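Local coordinates for protein aminopeptidase C (Lactobacillus rhamnosus, PDB 4K7C) that acts as a papain-like cysteine aminopeptidase, probably removing residues from the N-termini of peptides, and is built as an assembly of six chains, at residues 4-7 against 8-11; 10-13 against 14-18; 79-82 against 83-86; 333-336 against 337-340. All coordinates share one frame; numbering follows the deposited sequence.

Contact 1 (4-7 against 8-11)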
# COMPACT_ATOMS: atom_id res chain seq x y z
N GLU A 4 23.65 12.47 -44.63
CA GLU A 4 22.84 11.38 -44.09
C GLU A 4 23.67 10.41 -43.27
O GLU A 4 24.88 10.37 -43.35
CB GLU A 4 22.04 10.67 -45.16
CG GLU A 4 22.73 9.67 -46.08
CD GLU A 4 21.73 9.09 -47.10
OE1 GLU A 4 21.60 7.85 -47.20
OE2 GLU A 4 21.00 9.89 -47.76
N ILE A 5 23.01 9.62 -42.45
CA ILE A 5 23.69 8.56 -41.72
C ILE A 5 23.69 7.35 -42.66
O ILE A 5 22.61 6.78 -43.04
CB ILE A 5 22.92 8.18 -40.43
CG1 ILE A 5 23.01 9.36 -39.50
CG2 ILE A 5 23.50 6.96 -39.79
CD1 ILE A 5 22.13 9.24 -38.31
N THR A 6 24.90 6.96 -43.09
CA THR A 6 25.08 5.76 -43.93
C THR A 6 25.41 4.49 -43.18
O THR A 6 25.80 4.51 -41.99
CB THR A 6 26.27 6.02 -44.89
OG1 THR A 6 27.47 6.12 -44.12
CG2 THR A 6 26.04 7.32 -45.61
N SER A 7 25.35 3.37 -43.90
CA SER A 7 25.67 2.07 -43.33
C SER A 7 27.12 2.06 -42.89
O SER A 7 27.45 1.46 -41.86
CB SER A 7 25.37 0.96 -44.34
OG SER A 7 26.17 1.31 -45.48
N GLY A 8 28.00 2.75 -43.66
CA GLY A 8 29.47 2.84 -43.31
C GLY A 8 29.72 3.62 -42.03
O GLY A 8 30.48 3.18 -41.19
N ASP A 9 28.90 4.63 -41.80
CA ASP A 9 29.01 5.45 -40.60
C ASP A 9 28.57 4.60 -39.41
O ASP A 9 29.19 4.64 -38.33
CB ASP A 9 28.04 6.65 -40.65
CG ASP A 9 28.37 7.67 -41.74
OD1 ASP A 9 29.53 7.77 -42.15
OD2 ASP A 9 27.41 8.39 -42.17
N LEU A 10 27.45 3.89 -39.56
CA LEU A 10 26.96 2.92 -38.55
C LEU A 10 27.94 1.85 -38.16
O LEU A 10 28.26 1.59 -36.95
CB LEU A 10 25.59 2.27 -38.93
CG LEU A 10 24.38 3.20 -39.06
CD1 LEU A 10 23.25 2.35 -39.57
CD2 LEU A 10 24.05 3.92 -37.78
N ASP A 11 28.60 1.27 -39.18
CA ASP A 11 29.71 0.38 -38.88
C ASP A 11 30.78 1.06 -38.04
O ASP A 11 31.26 0.46 -37.05
CB ASP A 11 30.37 -0.17 -40.18
CG ASP A 11 29.52 -1.13 -40.94
OD1 ASP A 11 28.48 -1.65 -40.39
OD2 ASP A 11 29.89 -1.35 -42.11
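Asp9 folds its side chain back along the start of helix 7-19 to meet Thr6, the last residue before the helix. Its CB lies 3.4 Å from Thr6 O. CG stands anti to the carbonyl carbon of Asp9 (chi1 -66°), which turns the carboxylate toward the loop, and comes within 3.0 Å of Thr6 OG1. At the tip, OD2 accepts from Thr6 N at 3.0 Å along a nearly straight line (N-H...O 173°), the donor arriving from above the carboxylate plane, 44° out of it. The other oxygen, OD1, also lies near the hydroxyl.

Thr6 returns the bond: its OG1, held between its own N and carbonyl carbon, accepts from Asp9 N at 3.1 Å. Backbone and side chain of each residue thus serve the other. Thr6 O starts the regular pattern with a straight bond from Leu10 N at 3.0 Å, and it takes a weak one from Asp9 N. Ser7 O follows by accepting from Asp11 N.

On the apolar side Ile5 reaches over the turn, its CG2 meeting Leu10 CD2 at 3.7 Å, with the two side chains crossing at about a right angle. A second subunit closes over this side: its Asn109 packs on Ile5, its Phe105 on Leu10, and its Lys151 donates to Ile5 O.

Thr6 and Asp9 make the capping box, and Ile5 with Leu10, five residues apart across the N-cap, the hydrophobic staple that together mark the N-terminus of an alpha-helix.

Contact 2 (10-13 against 14-18)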
# COMPACT_ATOMS: atom_id res chain seq x y z
N LEU A 10 27.45 3.89 -39.56
CA LEU A 10 26.96 2.92 -38.55
C LEU A 10 27.94 1.85 -38.16
O LEU A 10 28.26 1.59 -36.95
CB LEU A 10 25.59 2.27 -38.93
CG LEU A 10 24.38 3.20 -39.06
CD1 LEU A 10 23.25 2.35 -39.57
CD2 LEU A 10 24.05 3.92 -37.78
N ASP A 11 28.60 1.27 -39.18
CA ASP A 11 29.71 0.38 -38.88
C ASP A 11 30.78 1.06 -38.04
O ASP A 11 31.26 0.46 -37.05
CB ASP A 11 30.37 -0.17 -40.18
CG ASP A 11 29.52 -1.13 -40.94
OD1 ASP A 11 28.48 -1.65 -40.39
OD2 ASP A 11 29.89 -1.35 -42.11
N GLN A 12 31.16 2.28 -38.37
CA GLN A 12 32.19 2.91 -37.67
C GLN A 12 31.73 3.22 -36.19
O GLN A 12 32.50 3.10 -35.27
CB GLN A 12 32.58 4.19 -38.34
CG GLN A 12 33.78 4.83 -37.70
CD GLN A 12 35.06 4.01 -37.84
OE1 GLN A 12 35.75 3.76 -36.81
NE2 GLN A 12 35.29 3.44 -39.00
N PHE A 13 30.47 3.59 -36.01
CA PHE A 13 29.96 3.95 -34.67
C PHE A 13 29.96 2.68 -33.82
O PHE A 13 30.32 2.71 -32.66
CB PHE A 13 28.54 4.53 -34.70
CG PHE A 13 28.38 5.71 -35.53
CD1 PHE A 13 29.37 6.66 -35.63
CD2 PHE A 13 27.21 5.89 -36.24
CE1 PHE A 13 29.22 7.74 -36.47
CE2 PHE A 13 27.09 6.93 -37.08
CZ PHE A 13 28.06 7.87 -37.17
N LYS A 14 29.58 1.53 -34.39
CA LYS A 14 29.65 0.25 -33.67
C LYS A 14 31.05 -0.21 -33.29
O LYS A 14 31.29 -0.71 -32.18
CB LYS A 14 28.91 -0.86 -34.41
CG LYS A 14 27.42 -0.68 -34.55
CD LYS A 14 26.82 -1.74 -35.46
CE LYS A 14 25.37 -1.44 -35.68
NZ LYS A 14 24.71 -2.49 -36.48
N GLN A 15 32.00 0.08 -34.15
CA GLN A 15 33.40 -0.12 -33.84
C GLN A 15 33.92 0.73 -32.69
O GLN A 15 34.58 0.18 -31.77
CB GLN A 15 34.23 0.11 -35.11
CG GLN A 15 35.72 -0.16 -34.86
CD GLN A 15 36.53 -0.09 -36.16
OE1 GLN A 15 36.55 -1.04 -36.96
NE2 GLN A 15 37.20 1.00 -36.36
N ASP A 16 33.54 2.01 -32.69
CA ASP A 16 33.89 2.96 -31.67
C ASP A 16 33.29 2.52 -30.31
O ASP A 16 33.99 2.55 -29.25
CB ASP A 16 33.43 4.39 -32.00
CG ASP A 16 34.17 4.96 -33.21
OD1 ASP A 16 35.22 4.42 -33.63
OD2 ASP A 16 33.63 5.94 -33.79
N LEU A 17 32.07 1.99 -30.37
CA LEU A 17 31.38 1.51 -29.18
C LEU A 17 32.11 0.27 -28.58
O LEU A 17 32.45 0.21 -27.44
CB LEU A 17 29.93 1.11 -29.58
CG LEU A 17 29.20 0.42 -28.40
CD1 LEU A 17 29.11 1.37 -27.21
CD2 LEU A 17 27.82 -0.02 -28.83
N GLN A 18 32.50 -0.65 -29.45
CA GLN A 18 33.16 -1.86 -29.00
C GLN A 18 34.59 -1.57 -28.54
O GLN A 18 35.11 -2.25 -27.69
CB GLN A 18 33.12 -2.94 -30.14
CG GLN A 18 33.48 -4.35 -29.69
CD GLN A 18 32.79 -4.77 -28.37
OE1 GLN A 18 31.53 -4.72 -28.22
NE2 GLN A 18 33.61 -5.13 -27.38
O HOH W 1 25.79 -1.38 -39.43
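Phe13 O accepts from Leu17 N at 3.0 Å on the buried side of helix 7-19, one of four successive i to i+4 bonds of a regular alpha-helix. Leu10, Asp11 and Gln12 in turn give their carbonyls to Lys14, Gln15 and Asp16.

The close-packed side holds the buried Phe13 and Leu17, with Leu17 CB 3.5 Å from Phe13 O. With CG anti to its carbonyl carbon (chi1 -58°), the Phe13 ring leans back along the helix, away from Leu17, and meets Phe105 of the second subunit with the ring planes at about 80°. Gln205 of that subunit also packs on Phe13, and Tyr212 on Lys14, so this side belongs to a subunit interface.

The opposite character appears at Gln12, Asp11 and Gln15, which are exposed. The Gln12 chain bends at CG and brings its amide beside Asp16 and Gln15, its plane 50° from the Asp16 carboxylate and 90° from the Gln15 amide. Asp16 CG comes within 3.2 Å of Gln12 O. A leucine in place of Asp16 would probably take away the negative charge beside the Gln12 side chain and set an apolar branch against Gln12 O.

Lys14 starts along the backbone, its CG 3.4 Å from Leu10 O, and then runs fully extended. Its NZ stops 5.5 Å from Asp11 OD1, too far for a salt bridge. One water spans the interval, donating to Asp11 OD1 at 2.9 Å and taking a weak bond from Lys14 NZ at 3.3 Å.

Contact 3 (79-82 against 83-86)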
# COMPACT_ATOMS: atom_id res chain seq x y z
N MSE A 79 10.27 35.80 5.04
CA MSE A 79 9.44 36.70 5.93
C MSE A 79 9.03 35.96 7.17
O MSE A 79 9.17 36.45 8.28
CB MSE A 79 8.22 37.07 5.08
CG MSE A 79 8.58 38.06 4.03
SE MSE A 79 7.04 38.49 2.93
CE MSE A 79 8.14 39.35 1.63
N ARG A 80 8.58 34.71 7.02
CA ARG A 80 8.06 33.94 8.18
C ARG A 80 9.17 33.54 9.12
O ARG A 80 8.89 33.36 10.31
CB ARG A 80 7.29 32.69 7.75
CG ARG A 80 8.17 31.48 7.40
CD ARG A 80 7.32 30.53 6.57
NE ARG A 80 8.05 29.33 6.16
CZ ARG A 80 8.07 28.18 6.82
NH1 ARG A 80 7.32 28.01 7.91
NH2 ARG A 80 8.78 27.17 6.32
N HIS A 81 10.40 33.39 8.64
CA HIS A 81 11.50 33.12 9.63
C HIS A 81 11.74 34.38 10.54
O HIS A 81 12.05 34.25 11.72
CB HIS A 81 12.78 32.59 8.97
CG HIS A 81 12.58 31.34 8.17
ND1 HIS A 81 11.78 30.30 8.59
CD2 HIS A 81 13.07 30.97 6.96
CE1 HIS A 81 11.80 29.34 7.66
NE2 HIS A 81 12.54 29.74 6.66
N GLY A 82 11.59 35.57 9.96
CA GLY A 82 11.58 36.82 10.72
C GLY A 82 10.50 36.83 11.79
O GLY A 82 10.78 37.07 12.97
N ILE A 83 9.28 36.44 11.39
CA ILE A 83 8.17 36.40 12.34
C ILE A 83 8.39 35.43 13.44
O ILE A 83 8.14 35.71 14.68
CB ILE A 83 6.86 36.07 11.60
CG1 ILE A 83 6.52 37.18 10.63
CG2 ILE A 83 5.71 35.83 12.58
CD1 ILE A 83 5.31 36.87 9.74
N GLN A 84 8.83 34.24 13.05
CA GLN A 84 9.07 33.14 14.03
C GLN A 84 10.08 33.59 15.11
O GLN A 84 9.90 33.27 16.26
CB GLN A 84 9.72 31.91 13.32
CG GLN A 84 8.78 31.19 12.34
CD GLN A 84 9.48 30.27 11.33
OE1 GLN A 84 10.71 30.23 11.18
NE2 GLN A 84 8.67 29.61 10.59
N ALA A 85 11.15 34.24 14.70
CA ALA A 85 12.16 34.65 15.62
C ALA A 85 11.67 35.83 16.48
O ALA A 85 11.66 35.72 17.71
CB ALA A 85 13.47 34.99 14.90
N GLN A 86 11.13 36.86 15.84
CA GLN A 86 10.71 38.07 16.57
C GLN A 86 9.54 37.80 17.53
O GLN A 86 9.52 38.31 18.63
CB GLN A 86 10.34 39.17 15.58
CG GLN A 86 10.00 40.53 16.19
CD GLN A 86 9.73 41.64 15.14
OE1 GLN A 86 9.90 41.46 13.92
NE2 GLN A 86 9.28 42.80 15.63
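His81 and Gln84 lie side by side on helix 70-87, pointing the same way, and join at their polar ends: His81 ND1 donates to Gln84 OE1 at 2.8 Å. The bond leaves in the plane of the imidazole and is nearly straight, but because ring and amide planes are turned 50° apart it reaches the oxygen from above the amide plane rather than on a lone pair. The His81 ring therefore presents an edge to the amide.

Arg80 also runs beside Gln84, pointing the same way, next to His81. Its CG sits between the backbone N and the carbonyl carbon (chi1 81°), from which the chain extends beside the glutamine. Guanidinium and amide are almost perpendicular, with Arg80 NH1 3.4 Å from Gln84 NE2. Both are donors and do not bond to each other; instead each gives to Phe92 O. His81 CE1 lies 3.7 Å above the guanidinium plane, offset toward its rim. Gln84 is also pressed onto the backbone, its CG 3.0 Å from Arg80 O.

Glu384 ties Arg80 and His81 together, OE2 in a salt bridge with Arg80 NH2 and OE1 bonded to His81 NE2. With acceptors at both ring nitrogens, the imidazole may well be protonated. Asn77 OD1 accepts a hydrogen bond from Arg80 NE.

Helix 70-87 probably corresponds to the central helix of papain-like peptidases. Here its polar side meets Glu384 at the end of strand 377-384, while selenomethionine Met79 and Ile83 pack on helix 245-253 through Val253.

Contact 4 (333-336 against 337-340)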
# COMPACT_ATOMS: atom_id res chain seq x y z
N ASP A 333 25.16 18.99 -6.51
CA ASP A 333 26.60 18.94 -6.53
C ASP A 333 26.96 18.51 -7.95
O ASP A 333 26.41 17.53 -8.51
CB ASP A 333 27.19 17.97 -5.44
CG ASP A 333 28.73 17.96 -5.38
OD1 ASP A 333 29.41 18.78 -6.11
OD2 ASP A 333 29.23 17.07 -4.61
N THR A 334 27.87 19.29 -8.56
CA THR A 334 28.46 18.93 -9.85
C THR A 334 29.08 17.51 -9.82
O THR A 334 29.19 16.91 -10.85
CB THR A 334 29.54 19.93 -10.25
OG1 THR A 334 30.47 20.04 -9.19
CG2 THR A 334 28.96 21.26 -10.56
N ASN A 335 29.43 16.99 -8.64
CA ASN A 335 30.01 15.64 -8.50
C ASN A 335 28.99 14.53 -8.20
O ASN A 335 29.42 13.34 -8.13
CB ASN A 335 31.18 15.59 -7.45
CG ASN A 335 32.35 16.48 -7.83
OD1 ASN A 335 33.01 17.16 -6.93
ND2 ASN A 335 32.66 16.50 -9.09
N ILE A 336 27.71 14.85 -8.06
CA ILE A 336 26.72 13.84 -7.64
C ILE A 336 26.58 12.73 -8.66
O ILE A 336 26.33 11.57 -8.27
CB ILE A 336 25.39 14.43 -7.14
CG1 ILE A 336 24.53 13.38 -6.49
CG2 ILE A 336 24.57 15.04 -8.31
CD1 ILE A 336 25.13 12.74 -5.27
N TYR A 337 26.79 13.06 -9.94
CA TYR A 337 26.84 12.07 -11.01
C TYR A 337 28.14 12.21 -11.73
O TYR A 337 28.67 13.30 -11.80
CB TYR A 337 25.73 12.26 -12.03
CG TYR A 337 24.33 12.26 -11.43
CD1 TYR A 337 23.79 11.13 -10.84
CD2 TYR A 337 23.54 13.41 -11.47
CE1 TYR A 337 22.51 11.16 -10.32
CE2 TYR A 337 22.26 13.47 -10.94
CZ TYR A 337 21.72 12.34 -10.34
OH TYR A 337 20.48 12.35 -9.80
N LYS A 338 28.66 11.09 -12.25
CA LYS A 338 29.82 11.15 -13.15
C LYS A 338 29.45 10.61 -14.50
O LYS A 338 29.84 9.49 -14.89
CB LYS A 338 30.98 10.40 -12.55
CG LYS A 338 31.52 11.04 -11.32
CD LYS A 338 32.27 12.36 -11.59
CE LYS A 338 32.96 12.98 -10.42
NZ LYS A 338 33.62 14.30 -10.77
N LYS A 339 28.62 11.38 -15.18
CA LYS A 339 28.16 10.97 -16.50
C LYS A 339 29.23 10.96 -17.57
O LYS A 339 29.27 10.04 -18.37
CB LYS A 339 26.97 11.79 -16.97
CG LYS A 339 25.78 11.63 -16.09
CD LYS A 339 24.81 12.78 -16.23
CE LYS A 339 23.59 12.57 -15.35
NZ LYS A 339 22.76 13.82 -15.34
N ASP A 340 30.14 11.93 -17.55
CA ASP A 340 31.21 12.02 -18.58
C ASP A 340 32.04 10.74 -18.50
O ASP A 340 32.34 10.13 -19.51
CB ASP A 340 32.10 13.26 -18.41
CG ASP A 340 31.34 14.60 -18.28
OD1 ASP A 340 30.30 14.69 -17.52
OD2 ASP A 340 31.83 15.60 -18.91
O HOH W 2 26.73 15.67 -11.89
O HOH W 3 31.38 15.70 -12.24
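A type I beta turn, Asp333 to Ile336, with an Asx turn inside it, leads through Ile336 and Tyr337 to Lys338, the N-cap of helix 339-343. Ile336 N closes the turn on Asp333 O at 3.0 Å. Asn335 N reaches Asp333 OD1 at 3.1 Å, approaching almost perpendicular to the carboxylate plane.

Ile336 CG2 sits over one face of the Tyr337 ring, 4.1 Å from its centroid and 27° off the normal, a CH-pi contact. Tyr337 CG stands anti to its carbonyl carbon (chi1 -55°), which lays the ring alongside Ile336. Two waters link the turn to what follows: both donate to Thr334 O at 2.9 Å, one accepting from Tyr337 N at 3.3 Å, the other from Lys338 NZ at 3.0 Å.

Replacing Tyr337 with an alanine would probably leave Ser325 O without the hydroxyl bonded to it and strip the aromatic face from Ile336.

The segment leaves strand 331-332 with Asp333 bonded to Ser324, Ser44 and Ser400. Tyr337 packs on Asp326 of strand 325-326 and on Asn36 and Ala39 of helix 23-39, and Lys338 packs on Lys28 of a third subunit.

Contact 1, a surface contact, runs from the loop into the first turn of helix 7-19 and contact 2 carries on along it, the two sharing Leu10 and Asp11 far out on the N-terminal arm, where a second subunit covers their apolar side. Contact 1 has reciprocal capping bonds; contact 2 has backbone bonds and a loose, water-bridged surface. Contact 3 lies across the chain's centre, about 61 Å from contact 2 between centres, and is touched by no other chain; its charged and amide groups are largely buried and paired inside the subunit. Contact 4, partly buried with Ile336 and Tyr337 inside, likewise leads into a helix, but through a turn, a CH-pi contact and waters.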